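Local coordinates for protein arsenate Reductase (Corynebacterium glutamicum, PDB 3T38) that reduces arsenate to arsenite in a thioredoxin-dependent manner, as part of the bacterium's defence against arsenic stress, at residues A[65-69]-A[110-114]; A[148-153]-A[166-172]; A[26-30]-A[70-76]; A[114-120]-A[143-147]; A[41-45]-A[55-59]. All coordinates share one frame; numbering follows the deposited sequence.

Contact 1: residues A[65-69]-A[110-114]. With D1D ((4S,5S)-1,2-dithiane-4,5-diol), chain C.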
# COMPACT_ATOMS: atom_id res chain seq x y z
N ASP A 65 9.00 -11.22 3.37
CA ASP A 65 9.94 -10.30 3.95
C ASP A 65 9.24 -9.42 4.96
O ASP A 65 9.79 -9.14 6.04
CB ASP A 65 10.72 -9.44 2.94
CG ASP A 65 11.92 -8.68 3.67
OD1 ASP A 65 12.43 -9.18 4.77
OD2 ASP A 65 12.34 -7.60 3.20
N ARG A 66 8.02 -9.00 4.63
CA ARG A 66 7.22 -8.15 5.55
C ARG A 66 6.86 -8.84 6.88
O ARG A 66 7.02 -8.28 7.96
CB ARG A 66 5.97 -7.64 4.84
CG ARG A 66 6.25 -6.49 3.89
CD ARG A 66 4.99 -6.14 3.14
NE ARG A 66 4.13 -5.38 4.05
CZ ARG A 66 2.85 -5.11 3.82
NH1 ARG A 66 2.22 -5.62 2.76
NH2 ARG A 66 2.19 -4.35 4.70
N LEU A 67 6.44 -10.09 6.79
CA LEU A 67 6.16 -10.85 8.02
C LEU A 67 7.38 -11.01 8.89
O LEU A 67 7.27 -10.88 10.05
CB LEU A 67 5.54 -12.21 7.70
CG LEU A 67 4.12 -12.12 7.18
CD1 LEU A 67 3.72 -13.43 6.42
CD2 LEU A 67 3.16 -11.85 8.36
N HIS A 68 8.56 -11.24 8.29
CA HIS A 68 9.83 -11.32 9.04
C HIS A 68 10.13 -9.98 9.69
O HIS A 68 10.40 -9.93 10.88
CB HIS A 68 10.99 -11.79 8.16
CG HIS A 68 12.29 -11.96 8.92
ND1 HIS A 68 12.58 -13.10 9.65
CD2 HIS A 68 13.36 -11.14 9.06
CE1 HIS A 68 13.77 -12.96 10.22
NE2 HIS A 68 14.26 -11.78 9.88
N ALA A 69 10.06 -8.88 8.93
CA ALA A 69 10.18 -7.56 9.51
C ALA A 69 9.24 -7.42 10.73
O ALA A 69 9.69 -7.03 11.80
CB ALA A 69 9.93 -6.46 8.50
N VAL A 110 24.02 -7.76 8.08
CA VAL A 110 22.84 -6.91 8.24
C VAL A 110 21.65 -7.47 7.41
O VAL A 110 21.85 -8.27 6.46
CB VAL A 110 23.13 -5.35 8.02
CG1 VAL A 110 24.36 -4.88 8.83
CG2 VAL A 110 23.40 -5.03 6.65
N GLU A 111 20.42 -7.12 7.80
CA GLU A 111 19.28 -7.28 6.94
C GLU A 111 18.96 -5.94 6.28
O GLU A 111 18.72 -4.98 6.95
CB GLU A 111 18.07 -7.83 7.70
CG GLU A 111 18.42 -9.14 8.41
CD GLU A 111 17.25 -10.12 8.42
OE1 GLU A 111 16.68 -10.39 7.33
OE2 GLU A 111 16.90 -10.61 9.53
N VAL A 112 18.98 -5.87 4.95
CA VAL A 112 18.79 -4.56 4.30
C VAL A 112 17.48 -4.58 3.53
O VAL A 112 17.21 -5.55 2.85
CB VAL A 112 19.96 -4.22 3.35
CG1 VAL A 112 19.95 -2.67 2.99
CG2 VAL A 112 21.35 -4.58 3.99
N ARG A 113 16.70 -3.48 3.58
CA ARG A 113 15.45 -3.35 2.85
C ARG A 113 15.40 -2.07 2.11
O ARG A 113 16.08 -1.08 2.47
CB ARG A 113 14.31 -3.38 3.81
CG ARG A 113 14.40 -4.58 4.69
CD ARG A 113 13.09 -4.84 5.41
NE ARG A 113 13.06 -6.15 6.08
CZ ARG A 113 13.51 -6.40 7.31
NH1 ARG A 113 14.15 -5.44 7.99
NH2 ARG A 113 13.37 -7.62 7.84
N SER A 114 14.59 -2.04 1.05
CA SER A 114 14.26 -0.75 0.42
C SER A 114 12.77 -0.57 0.10
O SER A 114 12.02 -1.53 0.11
CB SER A 114 15.09 -0.55 -0.86
OG SER A 114 14.91 -1.62 -1.80
S1 D1D C . -2.91 -3.92 5.27
C1 D1D C . -3.91 -4.72 6.57
C2 D1D C . -2.98 -5.38 7.52
O2 D1D C . -3.73 -6.17 8.35
C3 D1D C . -2.22 -6.45 6.77
O3 D1D C . -2.09 -7.42 7.71
C4 D1D C . -0.83 -6.13 6.29
S4 D1D C . -0.99 -5.09 4.80
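Asp-65, His-68 and Ala-69 of helix 55-73 meet Glu-111 and Arg-113 of strand 111-116 in a polar helix-on-strand contact that joins the N-terminal helices to the parallel sheet of the low molecular weight tyrosine phosphatase fold. The strand is outermost in the sheet within this chain, and the axes of the short segments pass 11.3 Å apart, so long side chains bridge the space between the backbones. Arg-113 lies extended from CG to NE and brings its guanidinium alongside the helix. There the Asp-65 carboxylate stands at its edge, with OD2 3.3 Å from NE of Arg-113; the two planes are only 20° apart, in a salt bridge whose two NE-carboxylate hydrogen bonds are both weak, and a firmer hold on this arginine comes from Gln-83, which accepts from NH1. Ala-69 rests CB against one guanidinium face, 3.7 Å from Arg-113 NH2, while CD2 of His-68 abuts the edge. The imidazole of His-68 is swung out toward the strand by having CG anti to the backbone N (chi1 -176°), and its NE2 donates to OE2 of Glu-111, 2.9 Å away, on the syn side of the carboxylate. Gln-83 also reaches that oxygen through a weak bond. Arg-66 leaves the helix away from the strand. Its NE pairs with Asp-149, its NH1 bonds Ser-41, and it forms part of the pocket of the bound dithiane diol, where Arg-66 NH2 lies 3.3 Å from S4 of the ligand.

Contact 2: residues A[148-153]-A[166-172]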
# COMPACT_ATOMS: atom_id res chain seq x y z
N ASP A 148 4.64 -0.06 7.01
CA ASP A 148 4.96 0.27 8.38
C ASP A 148 5.77 -0.84 9.01
O ASP A 148 6.68 -0.56 9.76
CB ASP A 148 3.65 0.44 9.19
CG ASP A 148 3.89 1.02 10.58
OD1 ASP A 148 4.29 2.22 10.64
OD2 ASP A 148 3.64 0.31 11.56
N ASP A 149 5.45 -2.11 8.72
CA ASP A 149 6.16 -3.21 9.39
C ASP A 149 7.69 -3.04 9.22
O ASP A 149 8.44 -3.22 10.17
CB ASP A 149 5.73 -4.58 8.88
CG ASP A 149 5.43 -4.57 7.40
OD1 ASP A 149 6.10 -3.85 6.58
OD2 ASP A 149 4.42 -5.21 7.06
N VAL A 150 8.15 -2.69 8.02
CA VAL A 150 9.60 -2.59 7.79
C VAL A 150 10.27 -1.38 8.43
O VAL A 150 11.47 -1.44 8.69
CB VAL A 150 10.01 -2.75 6.29
CG1 VAL A 150 9.38 -4.08 5.77
CG2 VAL A 150 9.57 -1.56 5.45
N ILE A 151 9.49 -0.33 8.70
CA ILE A 151 10.00 0.77 9.44
C ILE A 151 10.19 0.33 10.87
O ILE A 151 11.25 0.54 11.45
CB ILE A 151 9.09 2.01 9.36
CG1 ILE A 151 8.95 2.53 7.89
CG2 ILE A 151 9.67 3.14 10.24
CD1 ILE A 151 7.66 3.50 7.72
N ARG A 152 9.19 -0.33 11.44
CA ARG A 152 9.24 -0.78 12.86
C ARG A 152 10.41 -1.74 13.12
O ARG A 152 11.02 -1.75 14.21
CB ARG A 152 7.96 -1.45 13.25
CG ARG A 152 6.76 -0.50 13.39
CD ARG A 152 5.55 -1.23 13.98
NE ARG A 152 4.35 -0.40 14.12
CZ ARG A 152 3.88 0.02 15.29
NH1 ARG A 152 4.51 -0.28 16.43
NH2 ARG A 152 2.80 0.77 15.32
N ALA A 153 10.70 -2.55 12.11
CA ALA A 153 11.76 -3.55 12.31
C ALA A 153 13.12 -2.83 12.26
O ALA A 153 14.06 -3.35 12.76
CB ALA A 153 11.67 -4.62 11.20
N CYS A 166 7.43 9.16 6.09
CA CYS A 166 7.86 8.07 6.90
C CYS A 166 7.63 8.39 8.36
O CYS A 166 8.13 9.38 8.83
CB CYS A 166 9.34 7.69 6.63
SG CYS A 166 9.76 6.24 7.63
N PRO A 167 6.82 7.58 9.08
CA PRO A 167 6.62 7.93 10.50
C PRO A 167 7.91 7.83 11.31
O PRO A 167 8.77 6.99 11.04
CB PRO A 167 5.56 6.92 11.00
CG PRO A 167 5.47 5.84 9.93
CD PRO A 167 5.80 6.62 8.62
N MSE A 168 8.00 8.68 12.30
CA MSE A 168 9.19 8.85 13.11
C MSE A 168 9.18 8.05 14.43
O MSE A 168 8.90 8.62 15.45
CB MSE A 168 9.29 10.33 13.43
CG MSE A 168 10.66 10.89 13.24
SE MSE A 168 11.33 10.72 11.40
CE MSE A 168 11.14 12.64 10.91
N TYR A 169 9.50 6.75 14.40
CA TYR A 169 9.51 5.94 15.63
C TYR A 169 10.77 6.13 16.47
O TYR A 169 11.87 6.19 15.92
CB TYR A 169 9.33 4.42 15.34
CG TYR A 169 8.00 4.03 14.74
CD1 TYR A 169 6.85 3.98 15.52
CD2 TYR A 169 7.89 3.75 13.39
CE1 TYR A 169 5.63 3.64 14.97
CE2 TYR A 169 6.66 3.40 12.82
CZ TYR A 169 5.53 3.35 13.62
OH TYR A 169 4.31 3.02 13.07
N PRO A 170 10.62 6.20 17.81
CA PRO A 170 11.80 6.18 18.71
C PRO A 170 12.52 4.83 18.68
O PRO A 170 11.90 3.81 18.33
CB PRO A 170 11.22 6.42 20.11
CG PRO A 170 9.80 6.12 19.98
CD PRO A 170 9.37 6.39 18.56
N GLY A 171 13.79 4.83 19.06
CA GLY A 171 14.59 3.60 19.17
C GLY A 171 15.39 3.35 17.91
O GLY A 171 15.87 2.23 17.70
N LYS A 172 15.53 4.37 17.06
CA LYS A 172 16.04 4.21 15.72
C LYS A 172 16.91 5.38 15.24
O LYS A 172 16.66 6.53 15.60
CB LYS A 172 14.87 4.09 14.73
CG LYS A 172 13.89 2.97 14.98
CD LYS A 172 12.78 2.89 13.91
CE LYS A 172 11.65 1.93 14.45
NZ LYS A 172 12.25 0.61 14.61
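The short helix holding Ile-151 and Arg-152 lies beside an irregular loop, with CA of Arg-152 7.3 Å from CA of Tyr-169, just before the loop enters strand 173-176. The gap is filled by Ile-151, whose CD1 touches SG of Cys-166 at 3.5 Å and also presses on the Pro-167 ring; its other branch, CG2, meets the edge of the Tyr-169 ring at CD2, 3.7 Å away. Arg-152 runs extended across one face of the same ring, its CG 4.3 Å from the centroid of Tyr-169 in a CH-pi contact; CE1 of Tyr-169 lies over the centre of the Arg-152 guanidinium, the two planes 45° apart. The phenol OH of Tyr-169 donates to the syn lone pair of Asp-148 OD1, a short bond of 2.6 Å. The other carboxylate oxygen of Asp-148 takes NE-H of Arg-152 in a salt bridge and a second one from Arg-36 of the second subunit; Phe-39 of that subunit makes a cation-pi contact with Arg-152 and packs on Tyr-169. Farther along, Lys-172 bends at its last torsion (chi4 -63°) to set NZ 2.7 Å from O of Arg-152, above that carbonyl's plane. Three donors thus surround the buried Asp-148 carboxylate, which would probably keep it ionised, while the lysine charge is taken up by the backbone carbonyls of Arg-152 and Ser-154, with Ile-151 O a weak third acceptor.

Contact 3: residues A[26-30]-A[70-76]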
# COMPACT_ATOMS: atom_id res chain seq x y z
N GLN A 26 2.28 -19.96 12.47
CA GLN A 26 1.30 -20.41 13.47
C GLN A 26 1.94 -20.28 14.85
O GLN A 26 3.07 -20.74 15.06
CB GLN A 26 0.95 -21.88 13.21
CG GLN A 26 -0.46 -22.31 13.62
CD GLN A 26 -0.65 -22.36 15.12
OE1 GLN A 26 0.32 -22.50 15.89
NE2 GLN A 26 -1.90 -22.25 15.57
N GLY A 27 1.21 -19.68 15.79
CA GLY A 27 1.75 -19.39 17.12
C GLY A 27 2.30 -17.97 17.17
O GLY A 27 2.40 -17.39 18.24
N VAL A 28 2.64 -17.41 16.01
CA VAL A 28 3.28 -16.10 15.94
C VAL A 28 2.31 -14.96 15.58
O VAL A 28 2.17 -13.96 16.30
CB VAL A 28 4.48 -16.14 14.94
CG1 VAL A 28 5.15 -14.78 14.79
CG2 VAL A 28 5.49 -17.22 15.39
N PHE A 29 1.66 -15.11 14.44
CA PHE A 29 0.63 -14.16 14.03
C PHE A 29 -0.64 -14.91 13.76
O PHE A 29 -0.58 -16.07 13.34
CB PHE A 29 1.07 -13.41 12.75
CG PHE A 29 2.31 -12.61 12.93
CD1 PHE A 29 2.42 -11.70 14.00
CD2 PHE A 29 3.39 -12.76 12.08
CE1 PHE A 29 3.56 -10.97 14.18
CE2 PHE A 29 4.55 -11.99 12.24
CZ PHE A 29 4.64 -11.12 13.28
N SER A 30 -1.77 -14.22 14.01
CA SER A 30 -3.10 -14.62 13.54
C SER A 30 -3.09 -14.88 12.05
O SER A 30 -2.51 -14.07 11.24
CB SER A 30 -4.16 -13.53 13.82
OG SER A 30 -3.94 -12.88 15.07
N LEU A 70 7.97 -7.77 10.59
CA LEU A 70 7.05 -7.64 11.73
C LEU A 70 7.41 -8.52 12.94
O LEU A 70 7.27 -8.09 14.08
CB LEU A 70 5.61 -7.93 11.29
CG LEU A 70 4.45 -7.67 12.27
CD1 LEU A 70 4.41 -6.17 12.68
CD2 LEU A 70 3.12 -8.08 11.65
N ALA A 71 7.85 -9.74 12.68
CA ALA A 71 8.37 -10.65 13.71
C ALA A 71 9.50 -9.99 14.50
O ALA A 71 9.58 -10.09 15.72
CB ALA A 71 8.87 -11.93 13.04
N VAL A 72 10.38 -9.31 13.77
CA VAL A 72 11.55 -8.64 14.37
C VAL A 72 11.07 -7.44 15.18
O VAL A 72 11.38 -7.31 16.35
CB VAL A 72 12.59 -8.24 13.28
CG1 VAL A 72 13.68 -7.32 13.87
CG2 VAL A 72 13.22 -9.50 12.70
N ALA A 73 10.28 -6.58 14.55
CA ALA A 73 9.71 -5.40 15.21
C ALA A 73 9.15 -5.77 16.57
O ALA A 73 9.29 -5.01 17.52
CB ALA A 73 8.63 -4.78 14.32
N GLU A 74 8.55 -6.95 16.67
CA GLU A 74 7.86 -7.41 17.89
C GLU A 74 8.67 -8.41 18.75
O GLU A 74 8.13 -9.08 19.67
CB GLU A 74 6.53 -8.02 17.52
CG GLU A 74 5.68 -7.13 16.67
CD GLU A 74 4.22 -7.54 16.64
OE1 GLU A 74 3.85 -8.68 17.07
OE2 GLU A 74 3.42 -6.69 16.20
N GLY A 75 9.96 -8.48 18.45
CA GLY A 75 10.90 -9.33 19.16
C GLY A 75 10.55 -10.81 19.17
O GLY A 75 10.73 -11.48 20.19
N LYS A 76 10.08 -11.31 18.03
CA LYS A 76 9.73 -12.72 17.86
C LYS A 76 10.85 -13.50 17.15
O LYS A 76 10.69 -14.67 16.83
CB LYS A 76 8.44 -12.81 17.04
CG LYS A 76 7.21 -12.44 17.81
CD LYS A 76 6.03 -12.30 16.87
CE LYS A 76 4.84 -11.57 17.51
NZ LYS A 76 4.49 -12.09 18.84
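Phe-29 pushes its ring against Leu-70, Ala-71, Glu-74 and Lys-76, covering the C-terminal end of helix 55-73, where the chain leaves the helix through a Schellman motif. One ring face takes Leu-70, which holds CG anti to the backbone N (chi1 -172°) and so brings CD2 to 4.1 Å from the Phe-29 centroid in a CH-pi contact, and CG to 3.6 Å from CZ of Phe-29. The opposite face is covered from within the same loop by CG1 of Val-28, over the ring centre. At the rim, in the ring plane, stand the backbone N of Ala-71 and OE1 of Glu-74, while Lys-76 CE approaches obliquely.

Backbone bonds of the helix end place Lys-76. Its N bonds back to O of Ala-71 at 2.7 Å, and Gly-75, at positive phi, sends its N to O of Val-72; the turn thereby carries Lys-76 round toward the 26-30 loop. Leu-70 also leans on Tyr-37 of helix 31-49. In the 26-30 loop, Ser-30 N donates to Glu-32 of the second subunit, a residue that packs on Phe-29 as well. The aliphatic part of Lys-76 runs antiparallel to the Val-28 side chain, tightly enough that Lys-76 CD lies 3.4 Å from Val-28 CG1.

Contact 4: residues A[114-120]-A[143-147]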
# COMPACT_ATOMS: atom_id res chain seq x y z
N SER A 114 14.59 -2.04 1.05
CA SER A 114 14.26 -0.75 0.42
C SER A 114 12.77 -0.57 0.10
O SER A 114 12.02 -1.53 0.11
CB SER A 114 15.09 -0.55 -0.86
OG SER A 114 14.91 -1.62 -1.80
N ALA A 115 12.34 0.67 -0.21
CA ALA A 115 10.95 0.87 -0.54
C ALA A 115 10.80 2.24 -1.13
O ALA A 115 11.75 3.03 -1.07
CB ALA A 115 10.01 0.66 0.74
N GLY A 116 9.62 2.48 -1.71
CA GLY A 116 9.33 3.72 -2.39
C GLY A 116 8.04 4.31 -1.88
O GLY A 116 7.18 3.58 -1.34
N SER A 117 7.93 5.64 -1.95
CA SER A 117 6.65 6.31 -1.75
C SER A 117 5.76 6.07 -3.00
O SER A 117 4.53 6.01 -2.89
CB SER A 117 6.85 7.81 -1.46
OG SER A 117 7.45 8.48 -2.55
N LEU A 118 6.36 6.05 -4.19
CA LEU A 118 5.56 5.95 -5.41
C LEU A 118 6.26 4.97 -6.39
O LEU A 118 6.87 5.37 -7.41
CB LEU A 118 5.42 7.34 -6.06
CG LEU A 118 4.89 8.52 -5.24
CD1 LEU A 118 5.05 9.94 -6.06
CD2 LEU A 118 3.41 8.35 -4.71
N PRO A 119 6.21 3.68 -6.06
CA PRO A 119 7.01 2.72 -6.83
C PRO A 119 6.84 2.80 -8.33
O PRO A 119 5.75 2.87 -8.83
CB PRO A 119 6.50 1.36 -6.33
CG PRO A 119 6.00 1.63 -4.91
CD PRO A 119 5.40 3.05 -4.99
N ALA A 120 7.94 2.69 -9.07
CA ALA A 120 7.87 2.38 -10.48
C ALA A 120 7.46 0.91 -10.67
O ALA A 120 7.26 0.17 -9.70
CB ALA A 120 9.22 2.66 -11.15
N PRO A 143 10.62 -2.87 -7.32
CA PRO A 143 10.14 -1.69 -6.54
C PRO A 143 8.94 -2.06 -5.73
O PRO A 143 8.13 -2.88 -6.18
CB PRO A 143 9.71 -0.70 -7.63
CG PRO A 143 10.34 -1.27 -8.94
CD PRO A 143 10.33 -2.75 -8.75
N LYS A 144 8.78 -1.47 -4.55
CA LYS A 144 7.67 -1.89 -3.65
C LYS A 144 7.34 -0.68 -2.81
O LYS A 144 8.25 0.10 -2.51
CB LYS A 144 8.09 -3.06 -2.78
CG LYS A 144 9.30 -2.82 -1.80
CD LYS A 144 10.01 -4.17 -1.38
CE LYS A 144 11.14 -4.58 -2.42
NZ LYS A 144 12.05 -3.39 -2.60
N PRO A 145 6.08 -0.55 -2.37
CA PRO A 145 5.81 0.61 -1.52
C PRO A 145 6.32 0.47 -0.11
O PRO A 145 6.33 -0.63 0.48
CB PRO A 145 4.28 0.67 -1.45
CG PRO A 145 3.82 -0.83 -1.51
CD PRO A 145 4.96 -1.54 -2.37
N LEU A 146 6.65 1.62 0.47
CA LEU A 146 6.88 1.71 1.91
C LEU A 146 5.73 1.14 2.74
O LEU A 146 4.58 1.45 2.51
CB LEU A 146 7.08 3.17 2.29
CG LEU A 146 7.56 3.41 3.71
CD1 LEU A 146 8.94 2.62 3.99
CD2 LEU A 146 7.65 4.97 3.81
N THR A 147 6.05 0.35 3.72
CA THR A 147 5.01 -0.21 4.62
C THR A 147 5.54 -0.04 6.06
O THR A 147 6.72 0.16 6.29
CB THR A 147 4.74 -1.68 4.34
OG1 THR A 147 5.97 -2.41 4.45
CG2 THR A 147 4.08 -1.93 2.91
O HOH W 1 13.61 -4.47 0.02
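Gly-116 and Pro-145 face each other in a single backbone bridge, their CA atoms 4.8 Å apart, where the end of strand 111-116 meets the loop leading to helix 148-153. Gly-116 N donates to O of Lys-144 at 2.9 Å, and Leu-146 N returns a bond to Gly-116 O at 2.7 Å. Next to the bridge, CB of Ala-115 presses on Leu-146, 3.5 Å from its CA. On the far side of Gly-116 the chain turns back, and Pro-119 points its CG down onto the peptide that joins Lys-144 to Pro-145, 3.3 Å from Pro-145 N; Pro-143 CB adds a contact with Pro-119 CB. Lys-144 starts with CG between the backbone N and carbonyl carbon (chi1 61°), then curls at chi3 and chi4, which returns its ammonium to the strand. NZ is held most strongly by Phe-142 O and also donates to Ser-114 O, 3.3 Å away and from above the carbonyl plane. A water accepts from Ser-114 N at 2.8 Å, and weakly from the same NZ. Asn-91 binds both segments, through Ser-114 OG and Lys-144 N. It belongs to the C-X5-R sequence that starts at the end of strand 83-88, so this junction probably helps to hold the segment that forms the anion-binding P-loop in the low molecular weight phosphatase fold.

Contact 5: residues A[41-45]-A[55-59]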
# COMPACT_ATOMS: atom_id res chain seq x y z
N SER A 41 -0.43 -7.54 -0.05
CA SER A 41 0.83 -7.35 -0.76
C SER A 41 0.73 -7.46 -2.28
O SER A 41 1.35 -6.66 -3.01
CB SER A 41 1.87 -8.32 -0.25
OG SER A 41 2.33 -7.86 0.99
N TYR A 42 -0.00 -8.48 -2.74
CA TYR A 42 -0.33 -8.69 -4.14
C TYR A 42 -0.98 -7.46 -4.78
O TYR A 42 -0.57 -7.01 -5.83
CB TYR A 42 -1.30 -9.82 -4.24
CG TYR A 42 -1.71 -10.13 -5.68
CD1 TYR A 42 -2.96 -9.77 -6.15
CD2 TYR A 42 -0.84 -10.81 -6.52
CE1 TYR A 42 -3.34 -10.05 -7.45
CE2 TYR A 42 -1.19 -11.10 -7.82
CZ TYR A 42 -2.44 -10.71 -8.28
OH TYR A 42 -2.79 -10.99 -9.58
N VAL A 43 -2.00 -6.94 -4.12
CA VAL A 43 -2.74 -5.80 -4.60
C VAL A 43 -1.87 -4.58 -4.59
O VAL A 43 -1.80 -3.87 -5.65
CB VAL A 43 -4.13 -5.61 -3.90
CG1 VAL A 43 -4.73 -4.25 -4.32
CG2 VAL A 43 -5.08 -6.73 -4.32
N SER A 44 -1.12 -4.38 -3.51
CA SER A 44 -0.10 -3.30 -3.49
C SER A 44 0.81 -3.30 -4.71
O SER A 44 1.05 -2.24 -5.35
CB SER A 44 0.77 -3.42 -2.23
OG SER A 44 -0.07 -2.94 -1.18
N LEU A 45 1.37 -4.47 -5.01
CA LEU A 45 2.29 -4.51 -6.15
C LEU A 45 1.56 -4.34 -7.45
O LEU A 45 2.08 -3.72 -8.41
CB LEU A 45 3.12 -5.79 -6.12
CG LEU A 45 4.13 -5.83 -4.93
CD1 LEU A 45 4.80 -7.21 -4.91
CD2 LEU A 45 5.18 -4.76 -5.07
N LEU A 55 3.35 -11.80 -10.76
CA LEU A 55 2.97 -11.01 -9.63
C LEU A 55 2.78 -11.91 -8.38
O LEU A 55 3.22 -11.54 -7.31
CB LEU A 55 1.73 -10.20 -9.95
CG LEU A 55 1.45 -8.95 -9.12
CD1 LEU A 55 2.65 -8.03 -8.99
CD2 LEU A 55 0.29 -8.21 -9.76
N PRO A 56 2.24 -13.14 -8.53
CA PRO A 56 2.12 -13.91 -7.31
C PRO A 56 3.45 -14.19 -6.63
O PRO A 56 3.49 -14.23 -5.41
CB PRO A 56 1.50 -15.22 -7.78
CG PRO A 56 0.57 -14.79 -8.88
CD PRO A 56 1.34 -13.64 -9.59
N ILE A 57 4.51 -14.35 -7.40
CA ILE A 57 5.83 -14.72 -6.88
C ILE A 57 6.46 -13.54 -6.14
O ILE A 57 7.01 -13.73 -5.05
CB ILE A 57 6.82 -15.24 -8.02
CG1 ILE A 57 6.23 -16.42 -8.78
CG2 ILE A 57 8.23 -15.59 -7.46
CD1 ILE A 57 7.16 -17.03 -9.87
N LEU A 58 6.44 -12.35 -6.73
CA LEU A 58 6.95 -11.15 -6.08
C LEU A 58 6.10 -10.84 -4.83
O LEU A 58 6.62 -10.30 -3.83
CB LEU A 58 6.82 -9.93 -7.02
CG LEU A 58 7.73 -9.64 -8.23
CD1 LEU A 58 7.52 -8.12 -8.58
CD2 LEU A 58 9.23 -9.95 -7.98
N ALA A 59 4.79 -11.09 -4.92
CA ALA A 59 3.92 -10.84 -3.73
C ALA A 59 4.29 -11.72 -2.55
O ALA A 59 4.32 -11.24 -1.41
CB ALA A 59 2.45 -11.01 -4.05
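Ala-59 is the small bump that lets two helices come close: its CB sits 3.6 Å from CA of Tyr-42, and the two CA atoms are only 4.8 Å apart. Around this point the segments cross at 118°, with axes 8.9 Å from each other. Leu-55 supplies the larger bump. Holding CG anti to its N (chi1 -158°), it reaches across into the hollow between Tyr-42 and Leu-45, with CG 3.6 Å from Tyr-42 CE2 and CD1 3.7 Å from Leu-45 CB. The tyrosine side chain stands roughly perpendicular to this leucine, and the ring's edge also meets CD of Pro-56 at 4.0 Å. Helices 31-49 and 55-73 pack here as members of the N-terminal helical region, and helix 10-24 closes on the same tyrosine: Leu-14 touches it and His-10 ND1 bonds its OH. In return Leu-45 fills a shallow dip on the second helix, laying CD1 against CB of Leu-58 at 4.0 Å and against the Leu-58 carbonyl oxygen. Phe-142, from a loop, packs on both Leu-45 and Leu-58. At the other end of the crossing, Ser-41 turns CB toward O of Ala-59, while its hydroxyl is bonded to Tyr-37 O.

From the N terminus, contact 3 opens first, in the turn before helix 31-49. Contact 5 then opens and closes within its span, fastening helices 31-49 and 55-73 to each other. Contact 1 begins on helix 55-73 before contact 3 ends there, so these two cross, and it closes only at strand 111-116, tying the helical N-terminal part to the sheet. Contact 4 starts from the shared Ser-114 and closes the excursion through helix 125-133; contact 2 follows in series, closing around strand 156-159. Arg-66 of contact 1 touches contacts 2, 4 and 5, by packing alone in the case of contact 4. Contacts 2 to 5 also touch the second subunit.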